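Local coordinates for Non-reducing end alpha-L-arabinofuranosidase BoGH43B (Bacteroides ovatus, PDB 5JOZ), which removes terminal non-reducing alpha-L-arabinofuranosyl residues from xyloglucan side branches by hydrolysis, converting 'S' units to 'X' units, at residues A[223-228]-A[288-293]; A[234-239]-A[251-256]; A[331-336]-A[359-364]. One frame throughout, in Å; residues are numbered along the deposited sequence.

In the fold
Running from the N terminus, the chain first forms the five-bladed propeller of family 43 and then a concanavalin A-like beta-sandwich. Contact 1 joins the loop ahead of the fifth blade (223-228) to the loop that follows it (288-293), so the whole blade lies between its two segments. Contact 2 falls within that span as the blade's first hairpin, 234-239 with 251-256. These two touch, Ile-236 meeting both Leu-223 and Val-291, and their centres are about 10 Å apart. Contact 3 (331-336 with 359-364) opens later, in series, and bridges the two sheets of the sandwich, its centre about 31 Å from that of contact 2. No pair of contacts crosses along the chain.

Contact 1: residues A[223-228]-A[288-293]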
loop_
_atom_site.group_PDB
_atom_site.type_symbol
_atom_site.label_atom_id
_atom_site.label_comp_id
_atom_site.label_asym_id
_atom_site.label_seq_id
_atom_site.Cartn_x
_atom_site.Cartn_y
_atom_site.Cartn_z
ATOM N N LEU A 223 -17.454 -13.197 1.370
ATOM C CA LEU A 223 -17.302 -12.400 0.154
ATOM C C LEU A 223 -16.264 -13.043 -0.754
ATOM O O LEU A 223 -15.267 -13.576 -0.276
ATOM C CB LEU A 223 -16.981 -10.923 0.454
ATOM C CG LEU A 223 -15.869 -10.635 1.459
ATOM C CD1 LEU A 223 -14.495 -10.542 0.817
ATOM C CD2 LEU A 223 -16.168 -9.329 2.171
ATOM N N SER A 224 -16.575 -13.054 -2.049
ATOM C CA SER A 224 -15.681 -13.534 -3.096
ATOM C C SER A 224 -16.249 -13.219 -4.472
ATOM O O SER A 224 -17.458 -13.260 -4.655
ATOM C CB SER A 224 -15.491 -15.044 -3.022
ATOM O OG SER A 224 -14.589 -15.452 -4.040
ATOM N N ASN A 225 -15.359 -12.914 -5.422
ATOM C CA ASN A 225 -15.699 -12.785 -6.858
ATOM C C ASN A 225 -15.220 -13.986 -7.702
ATOM O O ASN A 225 -15.218 -13.936 -8.931
ATOM C CB ASN A 225 -15.161 -11.455 -7.405
ATOM C CG ASN A 225 -15.916 -10.274 -6.858
ATOM O OD1 ASN A 225 -16.495 -10.359 -5.780
ATOM N ND2 ASN A 225 -15.928 -9.165 -7.596
ATOM N N MET A 226 -14.811 -15.047 -7.006
ATOM C CA MET A 226 -14.599 -16.399 -7.546
ATOM C C MET A 226 -15.608 -16.875 -8.614
ATOM O O MET A 226 -15.204 -17.359 -9.667
ATOM C CB MET A 226 -14.608 -17.352 -6.342
ATOM C CG MET A 226 -14.423 -18.833 -6.584
ATOM S SD MET A 226 -14.118 -19.642 -4.997
ATOM C CE MET A 226 -15.559 -19.164 -4.039
ATOM N N ASN A 227 -16.904 -16.724 -8.346
ATOM C CA ASN A 227 -17.967 -17.240 -9.240
ATOM C C ASN A 227 -18.419 -16.301 -10.377
ATOM O O ASN A 227 -19.296 -16.679 -11.162
ATOM C CB ASN A 227 -19.193 -17.666 -8.413
ATOM C CG ASN A 227 -18.974 -18.967 -7.660
ATOM O OD1 ASN A 227 -17.837 -19.395 -7.418
ATOM N ND2 ASN A 227 -20.074 -19.608 -7.283
ATOM N N CYS A 228 -17.849 -15.095 -10.462
ATOM C CA CYS A 228 -18.061 -14.198 -11.609
ATOM C C CYS A 228 -16.705 -13.917 -12.279
ATOM O O CYS A 228 -16.023 -12.961 -11.904
ATOM C CB CYS A 228 -18.761 -12.888 -11.187
ATOM S SG CYS A 228 -20.576 -12.949 -11.144
ATOM N N ASP A 288 -24.840 -13.565 -3.063
ATOM C CA ASP A 288 -23.822 -14.448 -3.661
ATOM C C ASP A 288 -22.378 -14.181 -3.191
ATOM O O ASP A 288 -21.447 -14.874 -3.621
ATOM C CB ASP A 288 -23.923 -14.382 -5.202
ATOM C CG ASP A 288 -23.986 -12.937 -5.750
ATOM O OD1 ASP A 288 -23.696 -11.965 -5.000
ATOM O OD2 ASP A 288 -24.333 -12.772 -6.944
ATOM N N GLY A 289 -22.190 -13.194 -2.315
ATOM C CA GLY A 289 -20.863 -12.844 -1.813
ATOM C C GLY A 289 -20.033 -11.961 -2.727
ATOM O O GLY A 289 -18.872 -11.715 -2.420
ATOM N N VAL A 290 -20.614 -11.461 -3.821
ATOM C CA VAL A 290 -19.858 -10.740 -4.849
ATOM C C VAL A 290 -19.780 -9.259 -4.518
ATOM O O VAL A 290 -20.806 -8.596 -4.332
ATOM C CB VAL A 290 -20.479 -10.926 -6.260
ATOM C CG1 VAL A 290 -19.734 -10.094 -7.312
ATOM C CG2 VAL A 290 -20.464 -12.402 -6.645
ATOM N N VAL A 291 -18.552 -8.749 -4.447
ATOM C CA VAL A 291 -18.304 -7.319 -4.185
ATOM C C VAL A 291 -18.540 -6.570 -5.505
ATOM O O VAL A 291 -17.881 -6.854 -6.508
ATOM C CB VAL A 291 -16.882 -7.089 -3.605
ATOM C CG1 VAL A 291 -16.518 -5.607 -3.556
ATOM C CG2 VAL A 291 -16.802 -7.694 -2.207
ATOM N N GLN A 292 -19.498 -5.642 -5.479
ATOM C CA GLN A 292 -20.042 -4.986 -6.683
ATOM C C GLN A 292 -19.375 -3.634 -6.932
ATOM O O GLN A 292 -18.727 -3.079 -6.042
ATOM C CB GLN A 292 -21.570 -4.764 -6.545
ATOM C CG GLN A 292 -22.425 -6.016 -6.306
ATOM C CD GLN A 292 -22.430 -7.028 -7.459
ATOM O OE1 GLN A 292 -22.574 -8.231 -7.235
ATOM N NE2 GLN A 292 -22.278 -6.549 -8.690
ATOM N N GLU A 293 -19.587 -3.109 -8.133
ATOM C CA GLU A 293 -18.987 -1.858 -8.594
ATOM C C GLU A 293 -19.522 -0.657 -7.861
ATOM O O GLU A 293 -18.759 0.244 -7.522
ATOM C CB GLU A 293 -19.200 -1.657 -10.102
#
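With chi1 at -70° the amide carbon of Asn-225 lies anti to its carbonyl carbon and beside its own backbone N, and a chi2 of 25° then turns the flat amide to the peptide groups of Val-291. Asn-225 OD1 takes the Val-291 N-H on a lone pair, in the carbonyl plane, at 2.9 Å. Asn-225 ND2 returns a straight bond to Val-291 O at 3.2 Å, also on a lone pair, with the acceptor close to the amide's own plane. One side chain thus reads both polar groups of one residue, much as a neighbouring strand would, while Val-290 crosses it at about a right angle, Val-290 CG1 3.6 Å from Asn-225 OD1. One residue back, Ser-224 N bonds to Gly-289 O at 2.7 Å from above the carbonyl plane, and the same oxygen receives a CA-H contact from Leu-223 CA at 3.1 Å. With a leucine in place of Asn-225, Val-291 N and O would probably be left without their shared mate, and Phe-233 O without the second bond from ND2. Polar backbone buried between two irregular loops is satisfied here by a side-chain amide, which ties the entry to the fifth propeller blade to its exit.

Contact 2: residues A[234-239]-A[251-256]; sequences QAIGHA and AVCLGI
Ile-236 and Cys-253 meet at the apolar heart of this pairing, the isoleucine CG2 lying 3.8 Å from the cysteine SG. Beside them Ala-239 CB rests against Cys-253 CB at 3.8 Å, and Phe-271 of the next strand packs on both Ile-236 and Cys-253. CG1 of Ile-236 stands beside its own backbone N (chi1 -74°), and the chain then bends so that CD1 lies 3.9 Å from Gly-255 CA, where any CB would collide with it. Elsewhere Leu-254 CD2 leans on His-238 CB at 3.8 Å, and Ile-256 CG1 touches Ala-235 CB. The two strands form the antiparallel hairpin that begins the fifth blade of the family 43 propeller. Its register slips by one residue between the hydrogen-bonded pairs Gln-234/Ile-256 and Gly-237/Leu-254, a beta bulge at which the chain turns a corner at Ala-235. Each pair is closed by two backbone bonds, among them Ile-256 N to Gln-234 O at 2.9 Å and Leu-254 N to Gly-237 O at 2.9 Å. Further out, His-200 ND1 is hydrogen-bonded to Ala-235 O, and Glu-202 OE1 to Ala-239 N. At the polar edge the His-238 side chain reaches Asp-16, the inferred proton acceptor, and Asp-126, thought to tune and orient the proton donor; Leu-254 also touches Asp-16.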
loop_
_atom_site.group_PDB
_atom_site.type_symbol
_atom_site.label_atom_id
_atom_site.label_comp_id
_atom_site.label_asym_id
_atom_site.label_seq_id
_atom_site.Cartn_x
_atom_site.Cartn_y
_atom_site.Cartn_z
ATOM N N GLN A 234 -11.559 -8.678 -9.024
ATOM C CA GLN A 234 -11.141 -10.067 -8.844
ATOM C C GLN A 234 -10.222 -10.183 -7.599
ATOM O O GLN A 234 -9.851 -9.168 -7.000
ATOM C CB GLN A 234 -10.448 -10.549 -10.131
ATOM C CG GLN A 234 -10.754 -11.983 -10.571
ATOM C CD GLN A 234 -12.227 -12.271 -10.873
ATOM O OE1 GLN A 234 -12.922 -11.494 -11.536
ATOM N NE2 GLN A 234 -12.696 -13.418 -10.404
ATOM N N ALA A 235 -9.899 -11.416 -7.204
ATOM C CA ALA A 235 -9.081 -11.708 -6.008
ATOM C C ALA A 235 -9.521 -10.947 -4.754
ATOM O O ALA A 235 -8.694 -10.427 -3.997
ATOM C CB ALA A 235 -7.596 -11.465 -6.287
ATOM N N ILE A 236 -10.835 -10.896 -4.558
ATOM C CA ILE A 236 -11.445 -10.216 -3.427
ATOM C C ILE A 236 -11.225 -11.076 -2.167
ATOM O O ILE A 236 -11.424 -12.288 -2.184
ATOM C CB ILE A 236 -12.943 -9.941 -3.711
ATOM C CG1 ILE A 236 -13.092 -8.795 -4.721
ATOM C CG2 ILE A 236 -13.724 -9.649 -2.436
ATOM C CD1 ILE A 236 -12.858 -7.404 -4.156
ATOM N N GLY A 237 -10.779 -10.448 -1.090
ATOM C CA GLY A 237 -10.546 -11.157 0.161
ATOM C C GLY A 237 -9.798 -10.306 1.158
ATOM O O GLY A 237 -9.578 -9.120 0.912
ATOM N N HIS A 238 -9.412 -10.920 2.276
ATOM C CA HIS A 238 -8.755 -10.229 3.396
ATOM C C HIS A 238 -9.586 -9.052 3.925
ATOM O O HIS A 238 -9.142 -7.896 3.946
ATOM C CB HIS A 238 -7.329 -9.781 3.036
ATOM C CG HIS A 238 -6.420 -9.663 4.224
ATOM N ND1 HIS A 238 -5.266 -10.407 4.357
ATOM C CD2 HIS A 238 -6.513 -8.916 5.351
ATOM C CE1 HIS A 238 -4.677 -10.106 5.502
ATOM N NE2 HIS A 238 -5.419 -9.210 6.127
ATOM N N ALA A 239 -10.801 -9.371 4.348
ATOM C CA ALA A 239 -11.735 -8.394 4.872
ATOM C C ALA A 239 -11.556 -8.110 6.374
ATOM O O ALA A 239 -10.932 -8.887 7.093
ATOM C CB ALA A 239 -13.158 -8.851 4.605
ATOM N N ALA A 251 -17.976 -4.142 5.494
ATOM C CA ALA A 251 -16.696 -4.814 5.389
ATOM C C ALA A 251 -15.787 -4.005 4.481
ATOM O O ALA A 251 -16.226 -3.494 3.452
ATOM C CB ALA A 251 -16.882 -6.209 4.824
ATOM N N VAL A 252 -14.523 -3.874 4.868
ATOM C CA VAL A 252 -13.494 -3.487 3.911
ATOM C C VAL A 252 -12.712 -4.746 3.581
ATOM O O VAL A 252 -12.645 -5.663 4.392
ATOM C CB VAL A 252 -12.588 -2.340 4.399
ATOM C CG1 VAL A 252 -13.418 -1.080 4.578
ATOM C CG2 VAL A 252 -11.835 -2.720 5.688
ATOM N N CYS A 253 -12.178 -4.796 2.368
ATOM C CA CYS A 253 -11.381 -5.925 1.891
ATOM C C CYS A 253 -10.512 -5.449 0.734
ATOM O O CYS A 253 -10.692 -4.324 0.232
ATOM C CB CYS A 253 -12.283 -7.049 1.400
ATOM S SG CYS A 253 -13.074 -6.668 -0.185
ATOM N N LEU A 254 -9.588 -6.310 0.314
ATOM C CA LEU A 254 -8.708 -6.020 -0.800
ATOM C C LEU A 254 -9.216 -6.702 -2.048
ATOM O O LEU A 254 -9.989 -7.643 -1.978
ATOM C CB LEU A 254 -7.265 -6.467 -0.514
ATOM C CG LEU A 254 -6.865 -7.952 -0.434
ATOM C CD1 LEU A 254 -6.923 -8.702 -1.763
ATOM C CD2 LEU A 254 -5.477 -8.060 0.172
ATOM N N GLY A 255 -8.748 -6.222 -3.190
ATOM C CA GLY A 255 -9.020 -6.849 -4.478
ATOM C C GLY A 255 -8.124 -6.267 -5.552
ATOM O O GLY A 255 -7.317 -5.358 -5.289
ATOM N N ILE A 256 -8.284 -6.767 -6.772
ATOM C CA ILE A 256 -7.548 -6.236 -7.925
ATOM C C ILE A 256 -8.524 -5.830 -9.017
ATOM O O ILE A 256 -9.649 -6.333 -9.050
ATOM C CB ILE A 256 -6.502 -7.238 -8.453
ATOM C CG1 ILE A 256 -7.159 -8.569 -8.846
ATOM C CG2 ILE A 256 -5.421 -7.463 -7.394
ATOM C CD1 ILE A 256 -6.247 -9.513 -9.604
#

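Contact 3: residues A[331-336]-A[359-364]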
loop_
_atom_site.group_PDB
_atom_site.type_symbol
_atom_site.label_atom_id
_atom_site.label_comp_id
_atom_site.label_asym_id
_atom_site.label_seq_id
_atom_site.Cartn_x
_atom_site.Cartn_y
_atom_site.Cartn_z
ATOM N N HIS A 331 18.267 11.303 5.404
ATOM C CA HIS A 331 17.794 12.648 5.077
ATOM C C HIS A 331 18.863 13.445 4.314
ATOM O O HIS A 331 18.531 14.441 3.683
ATOM C CB HIS A 331 17.353 13.422 6.337
ATOM C CG HIS A 331 16.311 14.480 6.081
ATOM N ND1 HIS A 331 16.307 15.283 4.959
ATOM C CD2 HIS A 331 15.247 14.872 6.823
ATOM C CE1 HIS A 331 15.280 16.114 5.014
ATOM N NE2 HIS A 331 14.620 15.884 6.133
ATOM N N SER A 332 20.128 13.018 4.374
ATOM C CA SER A 332 21.184 13.633 3.577
ATOM C C SER A 332 20.949 13.645 2.043
ATOM O O SER A 332 21.566 14.458 1.357
ATOM C CB SER A 332 22.558 12.998 3.892
ATOM O OG SER A 332 22.546 11.595 3.692
ATOM N N PHE A 333 20.110 12.762 1.493
ATOM C CA PHE A 333 19.882 12.802 0.025
ATOM C C PHE A 333 18.751 13.723 -0.465
ATOM O O PHE A 333 18.636 13.924 -1.673
ATOM C CB PHE A 333 19.837 11.402 -0.628
ATOM C CG PHE A 333 18.550 10.621 -0.423
ATOM C CD1 PHE A 333 17.353 11.009 -1.028
ATOM C CD2 PHE A 333 18.561 9.430 0.305
ATOM C CE1 PHE A 333 16.195 10.269 -0.853
ATOM C CE2 PHE A 333 17.403 8.683 0.468
ATOM C CZ PHE A 333 16.223 9.100 -0.110
ATOM N N TRP A 334 17.936 14.269 0.443
ATOM C CA TRP A 334 16.828 15.159 0.060
ATOM C C TRP A 334 16.625 16.338 1.006
ATOM O O TRP A 334 16.766 16.216 2.220
ATOM C CB TRP A 334 15.505 14.391 -0.079
ATOM C CG TRP A 334 14.929 13.884 1.204
ATOM C CD1 TRP A 334 15.323 12.768 1.888
ATOM C CD2 TRP A 334 13.876 14.467 1.969
ATOM N NE1 TRP A 334 14.581 12.621 3.028
ATOM C CE2 TRP A 334 13.680 13.647 3.103
ATOM C CE3 TRP A 334 13.078 15.602 1.813
ATOM C CZ2 TRP A 334 12.701 13.916 4.067
ATOM C CZ3 TRP A 334 12.117 15.878 2.772
ATOM C CH2 TRP A 334 11.936 15.037 3.889
ATOM N N SER A 335 16.254 17.472 0.429
ATOM C CA SER A 335 15.954 18.674 1.190
ATOM C C SER A 335 14.880 19.481 0.508
ATOM O O SER A 335 14.890 19.635 -0.721
ATOM C CB SER A 335 17.199 19.557 1.325
ATOM O OG SER A 335 16.924 20.690 2.137
ATOM N N LEU A 336 13.972 19.996 1.331
ATOM C CA LEU A 336 13.065 21.089 0.975
ATOM C C LEU A 336 13.543 22.442 1.543
ATOM O O LEU A 336 12.893 23.469 1.320
ATOM C CB LEU A 336 11.660 20.773 1.495
ATOM C CG LEU A 336 10.940 19.592 0.829
ATOM C CD1 LEU A 336 9.838 19.057 1.743
ATOM C CD2 LEU A 336 10.375 19.988 -0.528
ATOM N N SER A 359 18.116 7.272 -3.675
ATOM C CA SER A 359 17.488 8.593 -3.694
ATOM C C SER A 359 16.245 8.601 -4.628
ATOM O O SER A 359 16.280 9.065 -5.773
ATOM C CB SER A 359 18.510 9.664 -4.093
ATOM O OG SER A 359 19.702 9.540 -3.322
ATOM N N PHE A 360 15.158 8.061 -4.098
ATOM C CA PHE A 360 13.898 7.896 -4.807
ATOM C C PHE A 360 12.810 8.419 -3.889
ATOM O O PHE A 360 12.825 8.129 -2.691
ATOM C CB PHE A 360 13.654 6.411 -5.118
ATOM C CG PHE A 360 12.275 6.112 -5.663
ATOM C CD1 PHE A 360 11.193 5.905 -4.805
ATOM C CD2 PHE A 360 12.067 6.004 -7.028
ATOM C CE1 PHE A 360 9.940 5.624 -5.301
ATOM C CE2 PHE A 360 10.813 5.722 -7.536
ATOM C CZ PHE A 360 9.748 5.533 -6.671
ATOM N N ILE A 361 11.896 9.203 -4.446
ATOM C CA ILE A 361 10.723 9.693 -3.727
ATOM C C ILE A 361 9.546 9.596 -4.689
ATOM O O ILE A 361 9.528 10.243 -5.747
ATOM C CB ILE A 361 10.895 11.146 -3.230
ATOM C CG1 ILE A 361 12.202 11.269 -2.415
ATOM C CG2 ILE A 361 9.686 11.580 -2.387
ATOM C CD1 ILE A 361 12.420 12.589 -1.697
ATOM N N GLY A 362 8.570 8.773 -4.335
ATOM C CA GLY A 362 7.475 8.498 -5.249
ATOM C C GLY A 362 6.133 8.356 -4.590
ATOM O O GLY A 362 5.998 8.475 -3.369
ATOM N N ARG A 363 5.135 8.097 -5.424
ATOM C CA ARG A 363 3.808 7.859 -4.933
ATOM C C ARG A 363 3.086 6.811 -5.747
ATOM O O ARG A 363 3.389 6.596 -6.924
ATOM C CB ARG A 363 3.030 9.169 -4.866
ATOM C CG ARG A 363 2.518 9.706 -6.185
ATOM C CD ARG A 363 1.399 10.698 -5.943
ATOM N NE ARG A 363 1.891 12.043 -5.708
ATOM C CZ ARG A 363 1.119 13.083 -5.425
ATOM N NH1 ARG A 363 -0.198 12.949 -5.319
ATOM N NH2 ARG A 363 1.674 14.270 -5.239
ATOM N N ARG A 364 2.111 6.190 -5.091
ATOM C CA ARG A 364 1.290 5.144 -5.669
ATOM C C ARG A 364 0.583 5.614 -6.943
ATOM O O ARG A 364 -0.001 6.700 -6.962
ATOM C CB ARG A 364 0.218 4.720 -4.664
ATOM C CG ARG A 364 0.730 4.013 -3.418
ATOM C CD ARG A 364 -0.253 4.176 -2.275
ATOM N NE ARG A 364 0.186 3.506 -1.045
ATOM C CZ ARG A 364 1.155 3.925 -0.222
ATOM N NH1 ARG A 364 1.851 5.041 -0.466
ATOM N NH2 ARG A 364 1.438 3.208 0.874
#
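Phe-333 turns one ring face to Ser-359, and every atom on the way outward finds some part of that serine. Phe-333 CB lies 3.3 Å from Ser-359 OG. A chi1 of 77° puts Phe-333 CG between the backbone N and the carbonyl carbon, where it is again 3.3 Å from Ser-359 OG. Next along the ring, Phe-333 CD1 meets Ser-359 CB at 3.5 Å and Phe-333 CE1 meets Ser-359 CA at 3.5 Å. The far atom Phe-333 CZ still feels Ser-359 CA at 3.8 Å. Ser-359 CA sits over the face, 3.6 Å from the Phe-333 centroid and 16° off the normal, a CH-pi contact, while Ile-361 CG1 approaches the ring edge near its plane. The serine hydroxyl, beside Phe-333 CB and CG, is hydrogen-bonded to Lys-346 O. Alongside, Ile-361 CD1 reaches Trp-334 CB at 3.9 Å, the two side chains crossing at about a right angle; no hydrogen bond links the segments. Phe-325 and Leu-345 also pack on Phe-333 and Ile-361. Strand 334-335 pairs with 343-345 in one sheet of the concanavalin A-like sandwich and strand 359-364 with 480-486 in the other, with the phenylalanine and isoleucine bridging between them.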